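Local structure of predicted phosphatase, HAD family (Clostridium acetobutylicum, 3MC1) at residues N44-P49 / M56-F61; R74-F77 / F83-K86; G90-L95 / A126-A131. The protein probably acts as a phosphatase of the haloacid dehalogenase superfamily, hydrolysing phosphate esters at a metal-binding site at the ends of a parallel sheet's strands. One frame throughout, in Å; residues are numbered along the deposited sequence.

Contact 1. Residues N44-P49 / M56-F61; sequences NKFVGP and MEYYNF
Lys45 curls over one face of the Tyr58 ring and touches it twice, with its aliphatic root and with its ammonium end. CG lies 3.8 Å from the ring centroid in a CH-pi contact on the hydroxyl half of the face, where its nearest atom is Tyr58 CZ. The chain then bends at each of its remaining torsions and brings NZ back over the same face, 3.7 Å from the Tyr58 centroid and 32° off the ring normal, a cation-pi contact. That NZ sits beside the CD1-CE1 bond, 3.2 Å from Tyr58 CD1. The start of the curl is set by chi1 of 71°, which tucks CG of Lys45 between its own backbone N and carbonyl carbon. Over the rim of the opposite face lies the carboxyl carbon of Glu57.

The two segments belong to the helical cap that is inserted into the Rossmann-like core of many HAD phosphatases: 44-49 leads into helix 51-59, and 56-61 carries its last part, with Asn60 leaving helical geometry at positive phi. Phe46, buried against Val26 and Leu51 and edge-to-face with Phe55, reaches the last part of this helix with CE2 and CZ. Its ring is inclined at 45° to that of Tyr58, the two passing each other in opposite senses, while Tyr59 meets it rim to rim, CE2 of Phe46 standing 3.8 Å from CE2 of Tyr59 and each CE2 lying near the plane of the other ring. Tyr59 also rests on Leu30 of helix 19-31. A water in the plane of the Tyr58 ring bridges the segments, donating to Lys45 O at 3.0 Å and lying 2.5 Å from Tyr58 OH.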
loop_
_atom_site.group_PDB
_atom_site.type_symbol
_atom_site.label_atom_id
_atom_site.label_comp_id
_atom_site.label_asym_id
_atom_site.label_seq_id
_atom_site.Cartn_x
_atom_site.Cartn_y
_atom_site.Cartn_z
ATOM N N ASN A 44 4.544 -9.179 9.862
ATOM C CA ASN A 44 3.891 -7.906 9.560
ATOM C C ASN A 44 4.715 -7.041 8.619
ATOM O O ASN A 44 4.156 -6.300 7.812
ATOM C CB ASN A 44 3.609 -7.120 10.847
ATOM C CG ASN A 44 2.404 -7.648 11.603
ATOM O OD1 ASN A 44 1.810 -8.654 11.217
ATOM N ND2 ASN A 44 2.041 -6.975 12.689
ATOM N N LYS A 45 6.038 -7.140 8.723
ATOM C CA LYS A 45 6.935 -6.344 7.890
ATOM C C LYS A 45 6.759 -6.628 6.401
ATOM O O LYS A 45 7.241 -5.866 5.560
ATOM C CB LYS A 45 8.401 -6.588 8.276
ATOM C CG LYS A 45 8.924 -7.956 7.882
ATOM C CD LYS A 45 8.676 -8.991 8.961
ATOM C CE LYS A 45 9.809 -8.989 9.977
ATOM N NZ LYS A 45 11.099 -9.417 9.356
ATOM N N PHE A 46 6.085 -7.733 6.084
ATOM C CA PHE A 46 5.819 -8.114 4.696
ATOM C C PHE A 46 4.639 -7.306 4.150
ATOM O O PHE A 46 4.342 -7.345 2.952
ATOM C CB PHE A 46 5.474 -9.608 4.614
ATOM C CG PHE A 46 6.654 -10.508 4.326
ATOM C CD1 PHE A 46 6.948 -10.896 3.021
ATOM C CD2 PHE A 46 7.448 -10.994 5.362
ATOM C CE1 PHE A 46 8.019 -11.763 2.751
ATOM C CE2 PHE A 46 8.518 -11.858 5.102
ATOM C CZ PHE A 46 8.801 -12.242 3.797
ATOM N N VAL A 47 3.962 -6.573 5.027
ATOM C CA VAL A 47 2.800 -5.793 4.597
ATOM C C VAL A 47 3.199 -4.409 4.118
ATOM O O VAL A 47 3.586 -3.553 4.918
ATOM C CB VAL A 47 1.756 -5.654 5.727
ATOM C CG1 VAL A 47 0.575 -4.802 5.247
ATOM C CG2 VAL A 47 1.277 -7.034 6.162
ATOM N N GLY A 48 3.097 -4.199 2.806
ATOM C CA GLY A 48 3.447 -2.914 2.224
ATOM C C GLY A 48 4.430 -2.993 1.063
ATOM O O GLY A 48 4.075 -2.665 -0.066
ATOM N N PRO A 49 5.678 -3.427 1.305
ATOM C CA PRO A 49 6.685 -3.526 0.241
ATOM C C PRO A 49 6.456 -4.663 -0.752
ATOM O O PRO A 49 5.663 -5.570 -0.500
ATOM C CB PRO A 49 7.982 -3.702 1.021
ATOM C CG PRO A 49 7.548 -4.491 2.196
ATOM C CD PRO A 49 6.257 -3.803 2.609
HETATM N N MSE A 56 13.556 -11.823 -0.420
HETATM C CA MSE A 56 14.997 -11.762 -0.632
HETATM C C MSE A 56 15.726 -11.197 0.584
HETATM O O MSE A 56 16.755 -11.727 1.001
HETATM C CB MSE A 56 15.315 -10.914 -1.865
HETATM C CG MSE A 56 14.872 -11.544 -3.166
HETATM SE SE MSE A 56 15.343 -10.469 -4.690
HETATM C CE MSE A 56 17.224 -10.934 -4.805
ATOM N N GLU A 57 15.177 -10.134 1.160
ATOM C CA GLU A 57 15.783 -9.485 2.318
ATOM C C GLU A 57 15.678 -10.277 3.617
ATOM O O GLU A 57 16.660 -10.415 4.342
ATOM C CB GLU A 57 15.155 -8.107 2.536
ATOM C CG GLU A 57 15.892 -7.240 3.547
ATOM C CD GLU A 57 15.111 -5.992 3.934
ATOM O OE1 GLU A 57 14.476 -5.380 3.043
ATOM O OE2 GLU A 57 15.144 -5.615 5.130
ATOM N N TYR A 58 14.490 -10.794 3.911
ATOM C CA TYR A 58 14.259 -11.538 5.149
ATOM C C TYR A 58 14.590 -13.028 5.111
ATOM O O TYR A 58 14.687 -13.674 6.162
ATOM C CB TYR A 58 12.805 -11.355 5.590
ATOM C CG TYR A 58 12.411 -9.908 5.777
ATOM C CD1 TYR A 58 13.002 -9.132 6.769
ATOM C CD2 TYR A 58 11.483 -9.302 4.932
ATOM C CE1 TYR A 58 12.685 -7.786 6.917
ATOM C CE2 TYR A 58 11.156 -7.955 5.070
ATOM C CZ TYR A 58 11.765 -7.202 6.065
ATOM O OH TYR A 58 11.473 -5.866 6.201
ATOM N N TYR A 59 14.763 -13.579 3.915
ATOM C CA TYR A 59 15.067 -14.999 3.790
ATOM C C TYR A 59 16.189 -15.275 2.805
ATOM O O TYR A 59 16.410 -16.412 2.399
ATOM C CB TYR A 59 13.792 -15.764 3.414
ATOM C CG TYR A 59 12.801 -15.759 4.550
ATOM C CD1 TYR A 59 12.940 -16.646 5.616
ATOM C CD2 TYR A 59 11.801 -14.786 4.631
ATOM C CE1 TYR A 59 12.120 -16.561 6.739
ATOM C CE2 TYR A 59 10.973 -14.691 5.758
ATOM C CZ TYR A 59 11.145 -15.583 6.807
ATOM O OH TYR A 59 10.372 -15.482 7.943
ATOM N N ASN A 60 16.899 -14.214 2.441
ATOM C CA ASN A 60 18.030 -14.289 1.527
ATOM C C ASN A 60 17.796 -15.075 0.246
ATOM O O ASN A 60 18.745 -15.593 -0.336
ATOM C CB ASN A 60 19.251 -14.864 2.250
ATOM C CG ASN A 60 19.666 -14.028 3.449
ATOM O OD1 ASN A 60 19.831 -12.808 3.346
ATOM N ND2 ASN A 60 19.843 -14.682 4.595
ATOM N N PHE A 61 16.545 -15.171 -0.197
ATOM C CA PHE A 61 16.251 -15.889 -1.435
ATOM C C PHE A 61 16.830 -15.111 -2.602
ATOM O O PHE A 61 17.014 -13.895 -2.516
ATOM C CB PHE A 61 14.740 -16.014 -1.669
ATOM C CG PHE A 61 14.046 -16.985 -0.758
ATOM C CD1 PHE A 61 14.723 -18.083 -0.224
ATOM C CD2 PHE A 61 12.687 -16.840 -0.489
ATOM C CE1 PHE A 61 14.052 -19.024 0.562
ATOM C CE2 PHE A 61 12.005 -17.772 0.294
ATOM C CZ PHE A 61 12.686 -18.865 0.819
HETATM O O HOH W 1 9.697 -4.106 5.806
#

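Contact 2. Residues R74-F77 / F83-K86; sequences RDYF and FENK
Tyr76 and Glu84 meet through a single hydrogen bond, a phenol on helix 63-81 donating to a carboxylate in the loop that follows that helix. Both residues are partly exposed, and the contact lies at the surface. From CB of Tyr76, CG is set anti to the backbone N (chi1 180°), which lets the ring span from helix 63-81 to the loop, against Lys24 and Ser25 of helix 19-31. Along the ring, CE2 and CZ each come to 3.4 Å from Glu84 OE1, which lies at the ring edge and near its plane. The chain ends with OH, 2.6 Å from Glu84 OE1 and 3.2 Å from Glu84 CD.

Glu84 arrives across the tyrosine at about a right angle, its chain straight from CB to the carboxyl carbon, and the carboxylate is turned 55° from the ring plane. The phenol meets OE1 on its syn side but 34° out of the carboxylate plane. The acid stands at the centre of an inverse gamma turn, closed by a weak bond from Asn85 N to Phe83 O, as the chain leaves the helical cap. Its backbone bonds to Gly21.

A short bond from a neutral donor would help to stabilise negative charge on Glu84, and Lys24, in a long and weak ion pair with OE2, may add to this, an arrangement consistent with an ionised carboxylate.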
loop_
_atom_site.group_PDB
_atom_site.type_symbol
_atom_site.label_atom_id
_atom_site.label_comp_id
_atom_site.label_asym_id
_atom_site.label_seq_id
_atom_site.Cartn_x
_atom_site.Cartn_y
_atom_site.Cartn_z
ATOM N N ARG A 74 0.635 -16.509 -3.586
ATOM C CA ARG A 74 -0.570 -16.243 -4.366
ATOM C C ARG A 74 -1.578 -17.380 -4.436
ATOM O O ARG A 74 -2.774 -17.124 -4.543
ATOM C CB ARG A 74 -0.190 -15.772 -5.765
ATOM C CG ARG A 74 0.404 -14.365 -5.737
ATOM C CD ARG A 74 0.975 -13.959 -7.074
ATOM N NE ARG A 74 1.558 -12.621 -7.026
ATOM C CZ ARG A 74 2.255 -12.080 -8.020
ATOM N NH1 ARG A 74 2.458 -12.771 -9.134
ATOM N NH2 ARG A 74 2.748 -10.856 -7.905
ATOM N N ASP A 75 -1.106 -18.627 -4.378
ATOM C CA ASP A 75 -2.014 -19.771 -4.402
ATOM C C ASP A 75 -3.024 -19.610 -3.283
ATOM O O ASP A 75 -4.202 -19.939 -3.443
ATOM C CB ASP A 75 -1.269 -21.096 -4.177
ATOM C CG ASP A 75 -0.214 -21.364 -5.223
ATOM O OD1 ASP A 75 -0.435 -21.023 -6.403
ATOM O OD2 ASP A 75 0.832 -21.942 -4.862
ATOM N N TYR A 76 -2.550 -19.119 -2.141
ATOM C CA TYR A 76 -3.402 -18.915 -0.982
ATOM C C TYR A 76 -4.064 -17.529 -0.957
ATOM O O TYR A 76 -5.233 -17.396 -0.595
ATOM C CB TYR A 76 -2.594 -19.091 0.299
ATOM C CG TYR A 76 -3.413 -18.889 1.552
ATOM C CD1 TYR A 76 -4.151 -19.939 2.111
ATOM C CD2 TYR A 76 -3.491 -17.634 2.160
ATOM C CE1 TYR A 76 -4.948 -19.738 3.242
ATOM C CE2 TYR A 76 -4.279 -17.423 3.281
ATOM C CZ TYR A 76 -5.005 -18.474 3.821
ATOM O OH TYR A 76 -5.774 -18.256 4.941
ATOM N N PHE A 77 -3.303 -16.499 -1.320
ATOM C CA PHE A 77 -3.832 -15.135 -1.300
ATOM C C PHE A 77 -4.971 -14.878 -2.273
ATOM O O PHE A 77 -5.981 -14.279 -1.912
ATOM C CB PHE A 77 -2.722 -14.126 -1.583
ATOM C CG PHE A 77 -3.161 -12.701 -1.423
ATOM C CD1 PHE A 77 -3.225 -12.132 -0.160
ATOM C CD2 PHE A 77 -3.554 -11.945 -2.527
ATOM C CE1 PHE A 77 -3.677 -10.823 0.010
ATOM C CE2 PHE A 77 -4.008 -10.630 -2.364
ATOM C CZ PHE A 77 -4.068 -10.075 -1.095
ATOM N N PHE A 83 -9.347 -11.946 1.193
ATOM C CA PHE A 83 -10.606 -11.774 1.914
ATOM C C PHE A 83 -10.429 -11.678 3.429
ATOM O O PHE A 83 -11.304 -11.170 4.120
ATOM C CB PHE A 83 -11.569 -12.922 1.564
ATOM C CG PHE A 83 -11.860 -13.038 0.089
ATOM C CD1 PHE A 83 -12.477 -11.995 -0.597
ATOM C CD2 PHE A 83 -11.497 -14.181 -0.622
ATOM C CE1 PHE A 83 -12.729 -12.087 -1.969
ATOM C CE2 PHE A 83 -11.743 -14.282 -1.992
ATOM C CZ PHE A 83 -12.361 -13.231 -2.668
ATOM N N GLU A 84 -9.309 -12.179 3.941
ATOM C CA GLU A 84 -9.004 -12.108 5.373
ATOM C C GLU A 84 -8.416 -10.710 5.467
ATOM O O GLU A 84 -7.216 -10.500 5.659
ATOM C CB GLU A 84 -7.997 -13.203 5.730
ATOM C CG GLU A 84 -8.519 -14.588 5.333
ATOM C CD GLU A 84 -7.617 -15.732 5.764
ATOM O OE1 GLU A 84 -6.434 -15.747 5.367
ATOM O OE2 GLU A 84 -8.099 -16.623 6.497
ATOM N N ASN A 85 -9.328 -9.759 5.330
ATOM C CA ASN A 85 -9.024 -8.345 5.235
ATOM C C ASN A 85 -10.138 -7.542 5.915
ATOM O O ASN A 85 -11.216 -8.072 6.195
ATOM C CB ASN A 85 -9.020 -8.022 3.748
ATOM C CG ASN A 85 -8.061 -6.943 3.371
ATOM O OD1 ASN A 85 -7.738 -6.067 4.164
ATOM N ND2 ASN A 85 -7.609 -6.989 2.120
ATOM N N LYS A 86 -9.874 -6.260 6.153
ATOM C CA LYS A 86 -10.845 -5.358 6.774
ATOM C C LYS A 86 -10.492 -3.941 6.362
ATOM O O LYS A 86 -9.328 -3.634 6.135
ATOM C CB LYS A 86 -10.776 -5.437 8.307
ATOM C CG LYS A 86 -11.190 -6.764 8.915
ATOM C CD LYS A 86 -10.940 -6.800 10.431
ATOM C CE LYS A 86 -9.457 -6.647 10.764
ATOM N NZ LYS A 86 -9.170 -6.872 12.214
#

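Contact 3. Residues G90-L95 / A126-A131; sequences GIEALL and AFYFDA
Leu95 carries the tight half of this contact, packed against two successive aromatic residues. Its CB lies over one face of the Tyr128 ring, 4.1 Å from the centroid and 20° off the normal, a CH-pi contact displaced towards the CG side. With CG anti to the carbonyl carbon (chi1 -60°), its methyls extend beyond that ring to Phe129. CD1 stands 3.9 Å from Tyr128 CD2 and 3.8 Å from Phe129 CZ, while CD2 is equally close to that CZ; both methyls meet the CZ corner of the phenylalanine ring from the same side. Leu105 of strand 104-109 touches Leu95 and Phe129 alike and continues this packing inward.

The outer half is sparser and polar. Glu92, an exposed residue one helical turn earlier, crosses the tyrosine at about a right angle, with the carboxylate plane 82° from the ring. Tyr128 OH donates to Glu92 OE2 at 2.8 Å, using the anti lone pair of that oxygen, which lies in the ring plane at its edge. Glu92 CG also lies close, 3.3 Å from Tyr128 OH.

Here the first turn of helix 91-101, with Gly90 at its N-cap, is joined to the 3-10 turn that leads into strand 131-135. Such packing of a helix on the chain entering an outer strand belongs to the layered alpha/beta, Rossmann-like core of HAD proteins.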
loop_
_atom_site.group_PDB
_atom_site.type_symbol
_atom_site.label_atom_id
_atom_site.label_comp_id
_atom_site.label_asym_id
_atom_site.label_seq_id
_atom_site.Cartn_x
_atom_site.Cartn_y
_atom_site.Cartn_z
ATOM N N GLY A 90 -13.445 4.507 9.618
ATOM C CA GLY A 90 -13.353 5.888 9.188
ATOM C C GLY A 90 -12.897 6.100 7.761
ATOM O O GLY A 90 -13.126 7.167 7.200
ATOM N N ILE A 91 -12.279 5.088 7.153
ATOM C CA ILE A 91 -11.786 5.237 5.786
ATOM C C ILE A 91 -12.842 5.573 4.738
ATOM O O ILE A 91 -12.659 6.506 3.966
ATOM C CB ILE A 91 -10.994 3.986 5.315
ATOM C CG1 ILE A 91 -9.596 3.983 5.947
ATOM C CG2 ILE A 91 -10.887 3.984 3.787
ATOM C CD1 ILE A 91 -8.735 5.182 5.572
ATOM N N GLU A 92 -13.934 4.824 4.675
ATOM C CA GLU A 92 -14.940 5.158 3.678
ATOM C C GLU A 92 -15.484 6.572 3.907
ATOM O O GLU A 92 -15.712 7.313 2.952
ATOM C CB GLU A 92 -16.086 4.142 3.679
ATOM C CG GLU A 92 -17.215 4.531 2.748
ATOM C CD GLU A 92 -18.121 3.362 2.403
ATOM O OE1 GLU A 92 -18.161 2.381 3.177
ATOM O OE2 GLU A 92 -18.806 3.436 1.367
ATOM N N ALA A 93 -15.688 6.940 5.170
ATOM C CA ALA A 93 -16.173 8.281 5.503
ATOM C C ALA A 93 -15.174 9.307 4.937
ATOM O O ALA A 93 -15.561 10.312 4.335
ATOM C CB ALA A 93 -16.279 8.427 7.002
ATOM N N LEU A 94 -13.888 9.029 5.120
ATOM C CA LEU A 94 -12.822 9.896 4.617
ATOM C C LEU A 94 -12.912 10.062 3.101
ATOM O O LEU A 94 -12.941 11.188 2.593
ATOM C CB LEU A 94 -11.443 9.318 4.989
ATOM C CG LEU A 94 -10.231 10.039 4.366
ATOM C CD1 LEU A 94 -10.161 11.478 4.884
ATOM C CD2 LEU A 94 -8.953 9.299 4.696
ATOM N N LEU A 95 -12.957 8.936 2.386
ATOM C CA LEU A 95 -13.039 8.940 0.927
ATOM C C LEU A 95 -14.244 9.718 0.424
ATOM O O LEU A 95 -14.136 10.485 -0.536
ATOM C CB LEU A 95 -13.118 7.510 0.399
ATOM C CG LEU A 95 -11.937 6.603 0.751
ATOM C CD1 LEU A 95 -12.191 5.184 0.223
ATOM C CD2 LEU A 95 -10.675 7.179 0.139
ATOM N N ALA A 126 -14.346 0.835 -4.504
ATOM C CA ALA A 126 -13.751 1.063 -5.820
ATOM C C ALA A 126 -14.134 2.340 -6.570
ATOM O O ALA A 126 -13.284 2.983 -7.180
ATOM C CB ALA A 126 -13.999 -0.150 -6.715
ATOM N N PHE A 127 -15.404 2.715 -6.529
ATOM C CA PHE A 127 -15.848 3.892 -7.260
ATOM C C PHE A 127 -15.435 5.247 -6.698
ATOM O O PHE A 127 -15.641 6.284 -7.341
ATOM C CB PHE A 127 -17.357 3.805 -7.454
ATOM C CG PHE A 127 -17.754 2.780 -8.477
ATOM C CD1 PHE A 127 -17.424 2.961 -9.814
ATOM C CD2 PHE A 127 -18.424 1.621 -8.099
ATOM C CE1 PHE A 127 -17.755 2.000 -10.766
ATOM C CE2 PHE A 127 -18.763 0.652 -9.042
ATOM C CZ PHE A 127 -18.431 0.840 -10.377
ATOM N N TYR A 128 -14.850 5.245 -5.506
ATOM C CA TYR A 128 -14.382 6.493 -4.904
ATOM C C TYR A 128 -13.100 6.910 -5.616
ATOM O O TYR A 128 -12.667 8.062 -5.530
ATOM C CB TYR A 128 -14.063 6.298 -3.426
ATOM C CG TYR A 128 -15.262 6.174 -2.514
ATOM C CD1 TYR A 128 -16.167 7.229 -2.369
ATOM C CD2 TYR A 128 -15.482 5.013 -1.776
ATOM C CE1 TYR A 128 -17.260 7.132 -1.510
ATOM C CE2 TYR A 128 -16.573 4.901 -0.908
ATOM C CZ TYR A 128 -17.457 5.967 -0.781
ATOM O OH TYR A 128 -18.521 5.864 0.076
ATOM N N PHE A 129 -12.507 5.968 -6.345
ATOM C CA PHE A 129 -11.235 6.221 -7.016
ATOM C C PHE A 129 -11.294 6.459 -8.507
ATOM O O PHE A 129 -12.070 5.824 -9.217
ATOM C CB PHE A 129 -10.281 5.050 -6.728
ATOM C CG PHE A 129 -10.005 4.857 -5.263
ATOM C CD1 PHE A 129 -9.091 5.685 -4.601
ATOM C CD2 PHE A 129 -10.734 3.926 -4.519
ATOM C CE1 PHE A 129 -8.913 5.591 -3.219
ATOM C CE2 PHE A 129 -10.564 3.829 -3.141
ATOM C CZ PHE A 129 -9.652 4.665 -2.490
ATOM N N ASP A 130 -10.455 7.384 -8.965
ATOM C CA ASP A 130 -10.324 7.723 -10.374
ATOM C C ASP A 130 -9.519 6.622 -11.061
ATOM O O ASP A 130 -9.674 6.373 -12.254
ATOM C CB ASP A 130 -9.582 9.047 -10.527
ATOM C CG ASP A 130 -10.498 10.247 -10.422
ATOM O OD1 ASP A 130 -11.540 10.153 -9.739
ATOM O OD2 ASP A 130 -10.161 11.288 -11.011
ATOM N N ALA A 131 -8.635 5.981 -10.304
ATOM C CA ALA A 131 -7.828 4.900 -10.851
ATOM C C ALA A 131 -7.227 4.091 -9.711
ATOM O O ALA A 131 -7.042 4.599 -8.608
ATOM C CB ALA A 131 -6.717 5.463 -11.741
#

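In the fold
The contacts come in numerical order along the chain without interleaving. Contacts 1 and 2 have centres about 17 Å apart and involve the consecutive helices 51-59 and 63-81 of the helical cap; helix 19-31 borders both. Contact 2 is at the return from this cap, and segment 83-86 leads on to helix 91-101 of contact 3, centre about 21 Å from that of contact 2. Contact 3 belongs to the core, beside outermost strand 131-135 of the six-stranded parallel sheet. The centres of contacts 1 and 3 are about 28 Å apart. From cap and core respectively, the side chains of Phe46 and Phe129 lie about 11 and 13 Å from the sodium ion, which probably marks the active site.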